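Local coordinates for Red carotenoid protein (RCP) (Nostoc sp., PDB 5FCY) that binds carotenoids, including beta-carotene, within a small all-helical soluble fold and probably serves photoprotection in cyanobacteria, at residues A28-I33 and L100-L105; L72-D77 and N84-E89; L93-K98 and L145-V150. One frame throughout, in Å; residues are numbered along the deposited sequence.

Contact 1. Residues A28-I33 and L100-L105; sequences ALFWFI and LFWYLL. With BCR (beta-carotene), chain B.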
loop_
_atom_site.group_PDB
_atom_site.type_symbol
_atom_site.label_atom_id
_atom_site.label_comp_id
_atom_site.label_asym_id
_atom_site.label_seq_id
_atom_site.Cartn_x
_atom_site.Cartn_y
_atom_site.Cartn_z
ATOM N N ALA A 28 6.392 1.060 4.848
ATOM C CA ALA A 28 7.391 2.114 4.704
ATOM C C ALA A 28 7.861 2.221 3.260
ATOM O O ALA A 28 7.940 3.320 2.700
ATOM C CB ALA A 28 8.574 1.850 5.637
ATOM N N LEU A 29 8.177 1.083 2.642
ATOM C CA LEU A 29 8.591 1.089 1.243
ATOM C C LEU A 29 7.513 1.708 0.361
ATOM O O LEU A 29 7.803 2.544 -0.502
ATOM C CB LEU A 29 8.906 -0.336 0.791
ATOM C CG LEU A 29 9.359 -0.502 -0.658
ATOM C CD1 LEU A 29 10.662 0.232 -0.899
ATOM C CD2 LEU A 29 9.503 -1.974 -0.990
ATOM N N PHE A 30 6.257 1.309 0.571
ATOM C CA PHE A 30 5.157 1.846 -0.225
ATOM C C PHE A 30 5.045 3.357 -0.051
ATOM O O PHE A 30 4.736 4.077 -1.006
ATOM C CB PHE A 30 3.849 1.156 0.183
ATOM C CG PHE A 30 2.834 0.996 -0.930
ATOM C CD1 PHE A 30 3.179 1.125 -2.265
ATOM C CD2 PHE A 30 1.517 0.700 -0.620
ATOM C CE1 PHE A 30 2.231 0.958 -3.259
ATOM C CE2 PHE A 30 0.569 0.540 -1.609
ATOM C CZ PHE A 30 0.926 0.672 -2.930
ATOM N N TRP A 31 5.297 3.853 1.164
ATOM C CA TRP A 31 5.171 5.283 1.431
ATOM C C TRP A 31 6.262 6.083 0.732
ATOM O O TRP A 31 5.988 7.137 0.148
ATOM C CB TRP A 31 5.211 5.539 2.937
ATOM C CG TRP A 31 5.450 6.972 3.289
ATOM C CD1 TRP A 31 6.625 7.529 3.700
ATOM C CD2 TRP A 31 4.491 8.036 3.255
ATOM N NE1 TRP A 31 6.457 8.873 3.927
ATOM C CE2 TRP A 31 5.156 9.209 3.661
ATOM C CE3 TRP A 31 3.136 8.109 2.921
ATOM C CZ2 TRP A 31 4.512 10.441 3.743
ATOM C CZ3 TRP A 31 2.497 9.333 3.004
ATOM C CH2 TRP A 31 3.186 10.482 3.412
ATOM N N PHE A 32 7.508 5.608 0.789
ATOM C CA PHE A 32 8.597 6.346 0.162
ATOM C C PHE A 32 8.458 6.350 -1.354
ATOM O O PHE A 32 8.719 7.370 -2.001
ATOM C CB PHE A 32 9.942 5.762 0.586
ATOM C CG PHE A 32 10.340 6.132 1.984
ATOM C CD1 PHE A 32 10.738 7.424 2.283
ATOM C CD2 PHE A 32 10.311 5.194 2.999
ATOM C CE1 PHE A 32 11.101 7.771 3.567
ATOM C CE2 PHE A 32 10.675 5.536 4.286
ATOM C CZ PHE A 32 11.070 6.825 4.570
ATOM N N ILE A 33 8.043 5.222 -1.937
ATOM C CA ILE A 33 7.728 5.195 -3.364
ATOM C C ILE A 33 6.723 6.289 -3.700
ATOM O O ILE A 33 6.856 6.987 -4.711
ATOM C CB ILE A 33 7.201 3.805 -3.770
ATOM C CG1 ILE A 33 8.295 2.748 -3.604
ATOM C CG2 ILE A 33 6.708 3.818 -5.214
ATOM C CD1 ILE A 33 7.800 1.315 -3.735
ATOM N N LEU A 100 -6.204 2.561 -6.288
ATOM C CA LEU A 100 -6.711 3.901 -6.010
ATOM C C LEU A 100 -6.946 4.093 -4.519
ATOM O O LEU A 100 -6.645 5.156 -3.965
ATOM C CB LEU A 100 -8.005 4.144 -6.787
ATOM C CG LEU A 100 -7.898 4.127 -8.313
ATOM C CD1 LEU A 100 -9.282 4.083 -8.937
ATOM C CD2 LEU A 100 -7.129 5.337 -8.810
ATOM N N PHE A 101 -7.494 3.075 -3.855
ATOM C CA PHE A 101 -7.670 3.133 -2.407
ATOM C C PHE A 101 -6.345 3.402 -1.707
ATOM O O PHE A 101 -6.262 4.255 -0.815
ATOM C CB PHE A 101 -8.284 1.827 -1.910
ATOM C CG PHE A 101 -8.210 1.652 -0.420
ATOM C CD1 PHE A 101 -9.066 2.350 0.415
ATOM C CD2 PHE A 101 -7.289 0.786 0.145
ATOM C CE1 PHE A 101 -9.001 2.191 1.786
ATOM C CE2 PHE A 101 -7.221 0.622 1.514
ATOM C CZ PHE A 101 -8.078 1.326 2.337
ATOM N N TRP A 102 -5.293 2.680 -2.094
ATOM C CA TRP A 102 -3.995 2.892 -1.469
ATOM C C TRP A 102 -3.439 4.275 -1.787
ATOM O O TRP A 102 -2.673 4.827 -0.991
ATOM C CB TRP A 102 -3.017 1.801 -1.904
ATOM C CG TRP A 102 -3.146 0.556 -1.090
ATOM C CD1 TRP A 102 -3.778 -0.595 -1.447
ATOM C CD2 TRP A 102 -2.638 0.343 0.233
ATOM N NE1 TRP A 102 -3.693 -1.518 -0.431
ATOM C CE2 TRP A 102 -2.998 -0.965 0.611
ATOM C CE3 TRP A 102 -1.913 1.131 1.132
ATOM C CZ2 TRP A 102 -2.659 -1.503 1.849
ATOM C CZ3 TRP A 102 -1.575 0.595 2.362
ATOM C CH2 TRP A 102 -1.948 -0.709 2.709
ATOM N N TYR A 103 -3.812 4.851 -2.930
ATOM C CA TYR A 103 -3.403 6.219 -3.231
ATOM C C TYR A 103 -4.086 7.213 -2.298
ATOM O O TYR A 103 -3.432 8.088 -1.720
ATOM C CB TYR A 103 -3.716 6.561 -4.687
ATOM C CG TYR A 103 -3.338 7.978 -5.050
ATOM C CD1 TYR A 103 -2.008 8.343 -5.201
ATOM C CD2 TYR A 103 -4.311 8.951 -5.229
ATOM C CE1 TYR A 103 -1.654 9.640 -5.526
ATOM C CE2 TYR A 103 -3.967 10.251 -5.555
ATOM C CZ TYR A 103 -2.637 10.590 -5.703
ATOM O OH TYR A 103 -2.284 11.882 -6.029
ATOM N N LEU A 104 -5.408 7.097 -2.145
ATOM C CA LEU A 104 -6.139 8.005 -1.267
ATOM C C LEU A 104 -5.643 7.916 0.170
ATOM O O LEU A 104 -5.730 8.898 0.916
ATOM C CB LEU A 104 -7.635 7.704 -1.327
ATOM C CG LEU A 104 -8.283 7.781 -2.711
ATOM C CD1 LEU A 104 -9.774 7.534 -2.600
ATOM C CD2 LEU A 104 -8.011 9.122 -3.378
ATOM N N LEU A 105 -5.134 6.751 0.583
ATOM C CA LEU A 105 -4.512 6.648 1.898
ATOM C C LEU A 105 -3.273 7.524 1.981
ATOM O O LEU A 105 -3.058 8.214 2.983
ATOM C CB LEU A 105 -4.148 5.196 2.203
ATOM C CG LEU A 105 -5.281 4.190 2.398
ATOM C CD1 LEU A 105 -4.693 2.816 2.668
ATOM C CD2 LEU A 105 -6.210 4.605 3.527
HETATM C C1 BCR B . 3.863 3.163 11.603
HETATM C C2 BCR B . 5.104 3.252 12.487
HETATM C C3 BCR B . 6.128 2.149 12.237
HETATM C C4 BCR B . 6.154 1.730 10.773
HETATM C C5 BCR B . 5.520 2.795 9.914
HETATM C C6 BCR B . 4.244 3.105 10.135
HETATM C C7 BCR B . 3.218 3.390 9.078
HETATM C C8 BCR B . 3.404 3.367 7.741
HETATM C C9 BCR B . 2.295 3.666 6.786
HETATM C C10 BCR B . 2.559 3.677 5.453
HETATM C C11 BCR B . 1.569 3.948 4.395
HETATM C C33 BCR B . 6.365 3.496 8.904
HETATM C C31 BCR B . 2.989 4.373 11.924
HETATM C C32 BCR B . 3.134 1.877 11.952
HETATM C C34 BCR B . 0.928 3.949 7.349
HETATM C C12 BCR B . 1.935 3.913 3.103
HETATM C C13 BCR B . 0.984 4.167 1.989
HETATM C C14 BCR B . 1.443 4.118 0.710
HETATM C C15 BCR B . 0.620 4.341 -0.488
HETATM C C16 BCR B . 1.143 4.298 -1.723
HETATM C C17 BCR B . 0.273 4.529 -2.886
HETATM C C18 BCR B . 0.695 4.519 -4.166
HETATM C C19 BCR B . -0.323 4.759 -5.224
HETATM C C20 BCR B . -0.073 4.700 -6.538
HETATM C C21 BCR B . -1.155 4.946 -7.503
HETATM C C22 BCR B . -0.966 4.937 -8.837
HETATM C C23 BCR B . -2.139 5.229 -9.709
HETATM C C24 BCR B . -2.049 5.356 -11.040
HETATM C C25 BCR B . -3.210 5.666 -11.924
HETATM C C26 BCR B . -4.441 5.913 -11.475
HETATM C C27 BCR B . -5.573 5.030 -11.947
HETATM C C28 BCR B . -5.223 4.460 -13.316
HETATM C C29 BCR B . -4.374 5.437 -14.120
HETATM C C30 BCR B . -3.042 5.728 -13.428
HETATM C C35 BCR B . -0.450 4.451 2.344
HETATM C C36 BCR B . 2.147 4.270 -4.467
HETATM C C37 BCR B . 0.416 4.661 -9.358
HETATM C C38 BCR B . -4.741 7.103 -10.597
HETATM C C39 BCR B . -2.563 7.128 -13.784
HETATM C C40 BCR B . -2.018 4.713 -13.921
#
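F30 and W102 form a buried aromatic contact between helix 23-35 and helix 95-110, close to the centre of the chain, where the two helices flank one beta-carotene. The principle illustrated is that helices set apart to admit a ligand can still touch through one large side chain from each. The backbones stay well separated, the CA atoms of F30 and W102 being 9.3 Å apart, and the side chains span the gap, crossing at about a right angle. F30 CE2 comes 3.7 Å from W102 CD2, which lies near the plane of the phenyl ring, and meets the indole obliquely. With the ring planes at 58°, the pair is neither a stack nor an edge-to-face contact. L105 CD1 and F101 CD2 lie against one face of the indole. A chi1 of -84° leaves W102 CG anti to its own carbonyl carbon, and the six-membered ring then turns an edge to the carotene, with CE3 3.8 Å from the methyl carbon C35.

One face of the F30 ring lies under the polyene, whose C16 sits 3.5 Å above the plane, over the ring centre, while CE1 meets the methyl carbon C36. W31 CB touches C12, Y103 CB packs on C19 and L100 CD2 reaches the end-ring methyl C38, so the protein contacts run from the polyene to one end ring.

The indole NE1 is satisfied by Y90 OH. Around the pair, Y149 of helix 139-150 meets the F30 ring edge-to-face, W18 of helix 9-19 also packs on F30, and helix 68-79 brings L78 against W102.

Contact 2. Residues L72-D77 and N84-E89; sequences LQLQRD and NQLSRE. With BCR (beta-carotene), chain B.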
loop_
_atom_site.group_PDB
_atom_site.type_symbol
_atom_site.label_atom_id
_atom_site.label_comp_id
_atom_site.label_asym_id
_atom_site.label_seq_id
_atom_site.Cartn_x
_atom_site.Cartn_y
_atom_site.Cartn_z
ATOM N N LEU A 72 -4.123 2.326 11.304
ATOM C CA LEU A 72 -2.895 1.567 11.107
ATOM C C LEU A 72 -3.179 0.074 11.039
ATOM O O LEU A 72 -2.649 -0.632 10.173
ATOM C CB LEU A 72 -1.911 1.864 12.236
ATOM C CG LEU A 72 -0.731 0.895 12.296
ATOM C CD1 LEU A 72 -0.007 0.904 10.963
ATOM C CD2 LEU A 72 0.206 1.248 13.431
ATOM N N GLN A 73 -4.000 -0.430 11.959
ATOM C CA GLN A 73 -4.217 -1.869 12.037
ATOM C C GLN A 73 -4.893 -2.404 10.783
ATOM O O GLN A 73 -4.648 -3.550 10.389
ATOM C CB GLN A 73 -5.044 -2.208 13.278
ATOM C CG GLN A 73 -5.068 -3.689 13.611
ATOM C CD GLN A 73 -3.675 -4.266 13.786
ATOM O OE1 GLN A 73 -2.825 -3.672 14.450
ATOM N NE2 GLN A 73 -3.429 -5.419 13.174
ATOM N N LEU A 74 -5.740 -1.598 10.139
ATOM C CA LEU A 74 -6.370 -2.037 8.898
ATOM C C LEU A 74 -5.325 -2.287 7.817
ATOM O O LEU A 74 -5.305 -3.353 7.193
ATOM C CB LEU A 74 -7.387 -1.002 8.422
ATOM C CG LEU A 74 -8.033 -1.324 7.071
ATOM C CD1 LEU A 74 -8.976 -2.512 7.191
ATOM C CD2 LEU A 74 -8.752 -0.113 6.522
ATOM N N GLN A 75 -4.459 -1.302 7.572
ATOM C CA GLN A 75 -3.451 -1.450 6.527
ATOM C C GLN A 75 -2.575 -2.668 6.784
ATOM O O GLN A 75 -2.267 -3.428 5.861
ATOM C CB GLN A 75 -2.607 -0.180 6.434
ATOM C CG GLN A 75 -3.418 1.070 6.156
ATOM C CD GLN A 75 -2.565 2.322 6.113
ATOM O OE1 GLN A 75 -1.706 2.475 5.243
ATOM N NE2 GLN A 75 -2.795 3.224 7.060
ATOM N N ARG A 76 -2.167 -2.873 8.038
ATOM C CA ARG A 76 -1.474 -4.104 8.405
ATOM C C ARG A 76 -2.338 -5.322 8.107
ATOM O O ARG A 76 -1.873 -6.301 7.512
ATOM C CB ARG A 76 -1.101 -4.073 9.885
ATOM C CG ARG A 76 -0.187 -2.934 10.287
ATOM C CD ARG A 76 -0.085 -2.843 11.799
ATOM N NE ARG A 76 1.164 -2.230 12.238
ATOM C CZ ARG A 76 1.507 -2.070 13.511
ATOM N NH1 ARG A 76 0.693 -2.476 14.476
ATOM N NH2 ARG A 76 2.662 -1.503 13.823
ATOM N N ASP A 77 -3.606 -5.282 8.529
ATOM C CA ASP A 77 -4.504 -6.409 8.315
ATOM C C ASP A 77 -4.714 -6.694 6.832
ATOM O O ASP A 77 -4.953 -7.845 6.452
ATOM C CB ASP A 77 -5.845 -6.142 8.998
ATOM C CG ASP A 77 -5.766 -6.261 10.512
ATOM O OD1 ASP A 77 -4.860 -6.956 11.018
ATOM O OD2 ASP A 77 -6.619 -5.662 11.200
ATOM N N ASN A 84 -11.605 -9.838 8.129
ATOM C CA ASN A 84 -12.565 -9.000 8.826
ATOM C C ASN A 84 -13.435 -8.315 7.781
ATOM O O ASN A 84 -13.270 -8.522 6.575
ATOM C CB ASN A 84 -11.859 -7.995 9.747
ATOM C CG ASN A 84 -10.928 -7.066 8.999
ATOM O OD1 ASN A 84 -11.274 -6.530 7.949
ATOM N ND2 ASN A 84 -9.732 -6.874 9.540
ATOM N N GLN A 85 -14.376 -7.492 8.248
ATOM C CA GLN A 85 -15.340 -6.881 7.339
ATOM C C GLN A 85 -14.646 -5.971 6.331
ATOM O O GLN A 85 -14.895 -6.060 5.123
ATOM C CB GLN A 85 -16.391 -6.108 8.138
ATOM C CG GLN A 85 -17.471 -5.450 7.289
ATOM C CD GLN A 85 -18.264 -6.449 6.460
ATOM O OE1 GLN A 85 -18.394 -7.616 6.828
ATOM N NE2 GLN A 85 -18.793 -5.991 5.331
ATOM N N LEU A 86 -13.767 -5.089 6.809
ATOM C CA LEU A 86 -13.105 -4.147 5.912
ATOM C C LEU A 86 -12.196 -4.867 4.921
ATOM O O LEU A 86 -12.151 -4.507 3.739
ATOM C CB LEU A 86 -12.313 -3.124 6.726
ATOM C CG LEU A 86 -13.145 -2.210 7.628
ATOM C CD1 LEU A 86 -12.247 -1.457 8.595
ATOM C CD2 LEU A 86 -13.968 -1.238 6.794
ATOM N N SER A 87 -11.466 -5.887 5.382
ATOM C CA SER A 87 -10.601 -6.644 4.482
ATOM C C SER A 87 -11.415 -7.376 3.423
ATOM O O SER A 87 -10.973 -7.518 2.278
ATOM C CB SER A 87 -9.755 -7.636 5.276
ATOM O OG SER A 87 -8.828 -6.963 6.106
ATOM N N ARG A 88 -12.602 -7.859 3.791
ATOM C CA ARG A 88 -13.474 -8.496 2.810
ATOM C C ARG A 88 -13.907 -7.499 1.742
ATOM O O ARG A 88 -13.842 -7.789 0.543
ATOM C CB ARG A 88 -14.686 -9.113 3.507
ATOM C CG ARG A 88 -14.406 -10.467 4.139
ATOM C CD ARG A 88 -15.643 -11.054 4.797
ATOM N NE ARG A 88 -15.418 -11.330 6.216
ATOM C CZ ARG A 88 -16.018 -10.711 7.233
ATOM N NH1 ARG A 88 -16.925 -9.763 7.033
ATOM N NH2 ARG A 88 -15.714 -11.059 8.474
ATOM N N GLU A 89 -14.343 -6.308 2.160
ATOM C CA GLU A 89 -14.703 -5.276 1.193
ATOM C C GLU A 89 -13.538 -4.976 0.260
ATOM O O GLU A 89 -13.701 -4.946 -0.966
ATOM C CB GLU A 89 -15.155 -4.008 1.917
ATOM C CG GLU A 89 -16.559 -4.098 2.488
ATOM C CD GLU A 89 -16.990 -2.822 3.179
ATOM O OE1 GLU A 89 -16.405 -1.759 2.883
ATOM O OE2 GLU A 89 -17.911 -2.885 4.021
HETATM C C1 BCR B . 3.863 3.163 11.603
HETATM C C2 BCR B . 5.104 3.252 12.487
HETATM C C3 BCR B . 6.128 2.149 12.237
HETATM C C4 BCR B . 6.154 1.730 10.773
HETATM C C5 BCR B . 5.520 2.795 9.914
HETATM C C6 BCR B . 4.244 3.105 10.135
HETATM C C7 BCR B . 3.218 3.390 9.078
HETATM C C8 BCR B . 3.404 3.367 7.741
HETATM C C9 BCR B . 2.295 3.666 6.786
HETATM C C10 BCR B . 2.559 3.677 5.453
HETATM C C11 BCR B . 1.569 3.948 4.395
HETATM C C33 BCR B . 6.365 3.496 8.904
HETATM C C31 BCR B . 2.989 4.373 11.924
HETATM C C32 BCR B . 3.134 1.877 11.952
HETATM C C34 BCR B . 0.928 3.949 7.349
HETATM C C12 BCR B . 1.935 3.913 3.103
HETATM C C13 BCR B . 0.984 4.167 1.989
HETATM C C14 BCR B . 1.443 4.118 0.710
HETATM C C15 BCR B . 0.620 4.341 -0.488
HETATM C C16 BCR B . 1.143 4.298 -1.723
HETATM C C17 BCR B . 0.273 4.529 -2.886
HETATM C C18 BCR B . 0.695 4.519 -4.166
HETATM C C19 BCR B . -0.323 4.759 -5.224
HETATM C C20 BCR B . -0.073 4.700 -6.538
HETATM C C21 BCR B . -1.155 4.946 -7.503
HETATM C C22 BCR B . -0.966 4.937 -8.837
HETATM C C23 BCR B . -2.139 5.229 -9.709
HETATM C C24 BCR B . -2.049 5.356 -11.040
HETATM C C25 BCR B . -3.210 5.666 -11.924
HETATM C C26 BCR B . -4.441 5.913 -11.475
HETATM C C27 BCR B . -5.573 5.030 -11.947
HETATM C C28 BCR B . -5.223 4.460 -13.316
HETATM C C29 BCR B . -4.374 5.437 -14.120
HETATM C C30 BCR B . -3.042 5.728 -13.428
HETATM C C35 BCR B . -0.450 4.451 2.344
HETATM C C36 BCR B . 2.147 4.270 -4.467
HETATM C C37 BCR B . 0.416 4.661 -9.358
HETATM C C38 BCR B . -4.741 7.103 -10.597
HETATM C C39 BCR B . -2.563 7.128 -13.784
HETATM C C40 BCR B . -2.018 4.713 -13.921
#
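D77 and S87 bring the backbones closest, with CA atoms 7.2 Å apart, as helix 68-79 is followed after a short connection by helix 85-91. Among the side chains the apolar part of the contact is a leucine pair: L74 CD1 lies 3.4 Å from L86 CB and also reaches L86 CD1, the two side chains crossing at about a right angle. L74 leaves its helix beside this neighbour rather than straight at it, and the torsion that sets CG anti to the backbone N (chi1 176°) carries the methyl across.

The polar part shows how a helix start can be paired loosely with its neighbour while being firmly capped from within. N84 is the N-cap of helix 85-91: its OD1 accepts from S87 N at 2.7 Å, nearly along the C=O axis, giving an acceptor to an amide of the first turn, which lacks a helical carbonyl four residues back to bond to. The other branch of the same side-chain amide, ND2, turns to D77, but at 3.7 Å from OD2 it is too far for a hydrogen bond, and the carboxylate and amide planes stand 65° apart. D77 is instead held from its own helix, where Q73 NE2 donates to OD1 from above the carboxylate plane.

The opposite flank of helix 68-79 belongs to the pigment pocket. L72 CD2 packs on the beta-carotene methyl C32 at 3.3 Å and also covers one face of the R76 guanidinium, whose NH2 forms a salt bridge with D24; Q75 OE1 lies near the methyl C34. Helix 53-64 touches both leucines, V63 on L74 and Q62 on L86, while Q75 packs on L105 of helix 95-110 and on L27 of helix 23-35.

Contact 3. Residues L93-K98 and L145-V150; sequences LGDTTK and LFRDYV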
loop_
_atom_site.group_PDB
_atom_site.type_symbol
_atom_site.label_atom_id
_atom_site.label_comp_id
_atom_site.label_asym_id
_atom_site.label_seq_id
_atom_site.Cartn_x
_atom_site.Cartn_y
_atom_site.Cartn_z
ATOM N N LEU A 93 -12.877 -5.936 -4.370
ATOM C CA LEU A 93 -12.740 -4.894 -5.374
ATOM C C LEU A 93 -11.763 -5.319 -6.464
ATOM O O LEU A 93 -11.027 -6.300 -6.335
ATOM C CB LEU A 93 -12.279 -3.585 -4.725
ATOM C CG LEU A 93 -13.161 -3.078 -3.581
ATOM C CD1 LEU A 93 -12.631 -1.761 -3.039
ATOM C CD2 LEU A 93 -14.618 -2.939 -4.024
ATOM N N GLY A 94 -11.775 -4.563 -7.559
ATOM C CA GLY A 94 -10.840 -4.791 -8.638
ATOM C C GLY A 94 -9.465 -4.232 -8.330
ATOM O O GLY A 94 -9.262 -3.484 -7.374
ATOM N N ASP A 95 -8.501 -4.611 -9.169
ATOM C CA ASP A 95 -7.129 -4.155 -8.976
ATOM C C ASP A 95 -7.043 -2.633 -9.013
ATOM O O ASP A 95 -6.432 -2.012 -8.137
ATOM C CB ASP A 95 -6.223 -4.775 -10.036
ATOM C CG ASP A 95 -6.176 -6.282 -9.944
ATOM O OD1 ASP A 95 -6.282 -6.809 -8.817
ATOM O OD2 ASP A 95 -6.038 -6.941 -10.996
ATOM N N THR A 96 -7.651 -2.014 -10.027
ATOM C CA THR A 96 -7.610 -0.559 -10.144
ATOM C C THR A 96 -8.139 0.108 -8.881
ATOM O O THR A 96 -7.489 0.992 -8.311
ATOM C CB THR A 96 -8.421 -0.108 -11.358
ATOM O OG1 THR A 96 -7.872 -0.693 -12.543
ATOM C CG2 THR A 96 -8.403 1.413 -11.492
ATOM N N THR A 97 -9.328 -0.294 -8.434
ATOM C CA THR A 97 -9.899 0.303 -7.234
ATOM C C THR A 97 -8.975 0.103 -6.039
ATOM O O THR A 97 -8.716 1.040 -5.275
ATOM C CB THR A 97 -11.280 -0.295 -6.963
ATOM O OG1 THR A 97 -12.056 -0.266 -8.166
ATOM C CG2 THR A 97 -12.004 0.496 -5.880
ATOM N N LYS A 98 -8.451 -1.115 -5.874
ATOM C CA LYS A 98 -7.545 -1.392 -4.765
ATOM C C LYS A 98 -6.368 -0.426 -4.762
ATOM O O LYS A 98 -6.003 0.116 -3.712
ATOM C CB LYS A 98 -7.055 -2.836 -4.842
ATOM C CG LYS A 98 -8.091 -3.867 -4.430
ATOM C CD LYS A 98 -7.737 -5.238 -4.966
ATOM C CE LYS A 98 -8.397 -6.337 -4.157
ATOM N NZ LYS A 98 -8.487 -7.612 -4.912
ATOM N N LEU A 145 3.541 -3.169 -11.330
ATOM C CA LEU A 145 4.073 -3.670 -10.067
ATOM C C LEU A 145 3.112 -3.383 -8.919
ATOM O O LEU A 145 2.765 -4.283 -8.143
ATOM C CB LEU A 145 5.443 -3.042 -9.801
ATOM C CG LEU A 145 6.038 -3.215 -8.402
ATOM C CD1 LEU A 145 6.192 -4.683 -8.048
ATOM C CD2 LEU A 145 7.375 -2.498 -8.310
ATOM N N PHE A 146 2.663 -2.131 -8.802
ATOM C CA PHE A 146 1.810 -1.746 -7.681
ATOM C C PHE A 146 0.488 -2.502 -7.708
ATOM O O PHE A 146 0.008 -2.963 -6.666
ATOM C CB PHE A 146 1.560 -0.238 -7.707
ATOM C CG PHE A 146 2.818 0.590 -7.701
ATOM C CD1 PHE A 146 3.956 0.148 -7.048
ATOM C CD2 PHE A 146 2.861 1.810 -8.355
ATOM C CE1 PHE A 146 5.109 0.907 -7.045
ATOM C CE2 PHE A 146 4.011 2.573 -8.354
ATOM C CZ PHE A 146 5.136 2.121 -7.701
ATOM N N ARG A 147 -0.118 -2.636 -8.890
ATOM C CA ARG A 147 -1.381 -3.358 -8.995
ATOM C C ARG A 147 -1.236 -4.794 -8.511
ATOM O O ARG A 147 -2.096 -5.299 -7.780
ATOM C CB ARG A 147 -1.883 -3.329 -10.437
ATOM C CG ARG A 147 -2.338 -1.955 -10.903
ATOM C CD ARG A 147 -2.813 -1.968 -12.350
ATOM N NE ARG A 147 -3.887 -2.937 -12.568
ATOM C CZ ARG A 147 -3.712 -4.182 -13.009
ATOM N NH1 ARG A 147 -2.498 -4.639 -13.294
ATOM N NH2 ARG A 147 -4.763 -4.980 -13.167
ATOM N N ASP A 148 -0.155 -5.471 -8.903
ATOM C CA ASP A 148 0.039 -6.855 -8.485
ATOM C C ASP A 148 0.383 -6.952 -7.005
ATOM O O ASP A 148 0.068 -7.959 -6.362
ATOM C CB ASP A 148 1.138 -7.513 -9.321
ATOM C CG ASP A 148 0.847 -7.470 -10.807
ATOM O OD1 ASP A 148 -0.344 -7.462 -11.189
ATOM O OD2 ASP A 148 1.813 -7.444 -11.596
ATOM N N TYR A 149 1.027 -5.925 -6.448
ATOM C CA TYR A 149 1.387 -5.951 -5.034
ATOM C C TYR A 149 0.151 -5.813 -4.149
ATOM O O TYR A 149 -0.012 -6.559 -3.176
ATOM C CB TYR A 149 2.405 -4.847 -4.738
ATOM C CG TYR A 149 2.641 -4.597 -3.268
ATOM C CD1 TYR A 149 3.072 -5.615 -2.429
ATOM C CD2 TYR A 149 2.446 -3.338 -2.721
ATOM C CE1 TYR A 149 3.289 -5.389 -1.087
ATOM C CE2 TYR A 149 2.662 -3.102 -1.381
ATOM C CZ TYR A 149 3.084 -4.131 -0.568
ATOM O OH TYR A 149 3.302 -3.908 0.769
ATOM N N VAL A 150 -0.738 -4.871 -4.476
ATOM C CA VAL A 150 -1.930 -4.651 -3.660
ATOM C C VAL A 150 -3.084 -5.577 -4.033
ATOM O O VAL A 150 -4.008 -5.752 -3.226
ATOM C CB VAL A 150 -2.405 -3.188 -3.757
ATOM C CG1 VAL A 150 -1.284 -2.237 -3.370
ATOM C CG2 VAL A 150 -2.931 -2.866 -5.156
#
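R147 and V150, one turn apart on helix 139-150, meet D95 and K98 at the start of helix 95-110, a worked case of a salt bridge set beside an aliphatic contact on one interface. Earlier in 145-150, F146 touches the beta-carotene and packs on L99 and I33. R147 follows. Its chain bends at chi3 (56°), which swings the guanidinium across to D95, and NH2 makes a salt bridge of 3.2 Å with OD2. The two side chains cross at about a right angle with their flat groups 79° apart, so a single nitrogen rather than a two-pronged pair carries the bridge; NH2 also packs on D95 CB at 3.5 Å. The other carboxylate oxygen, OD1, is taken by S151 OG. With R147 replaced by an alanine, D95 OD2 would probably lose its charged partner and D95 CB its cover. D148 adds a second, like charge, its OD1 5.7 Å from D95 OD2, which the nearby guanidinium is likely to offset. Y149 instead stacks on W18 of helix 9-19. V150 closes the segment with CG2 4.1 Å from K98 CB. Beyond that point the lysine chain extends off toward S151 O, to which NZ donates, with a weak second bond to L93 O.

D95, at a helix start, would be favoured by the helix dipole. Thus the last turn of helix 139-150 is joined to the first turn of helix 95-110, within an all-helical fold of the kind found in the N-terminal domain of the orange carotenoid protein.

In the fold
Contact 1 is the core of the three: both touching residues are buried near the chain centre and the chemistry is wholly aromatic and apolar, facing the pigment. Contacts 2 and 3 lie farther out and are partly buried, mixing aliphatic touches with polar ones, a helix cap and a near miss in contact 2, a salt bridge in contact 3. Helix 95-110 serves contacts 1 and 3, which pack directly where V150 CG1 meets both F30 and W102. Contact 2 is nested along the chain inside the loop closed by contact 1 and touches it through Q75 against W102. All three contribute residues to the beta-carotene pocket, contact 3 through F146 alone; contacts 2 and 3 follow one another in sequence.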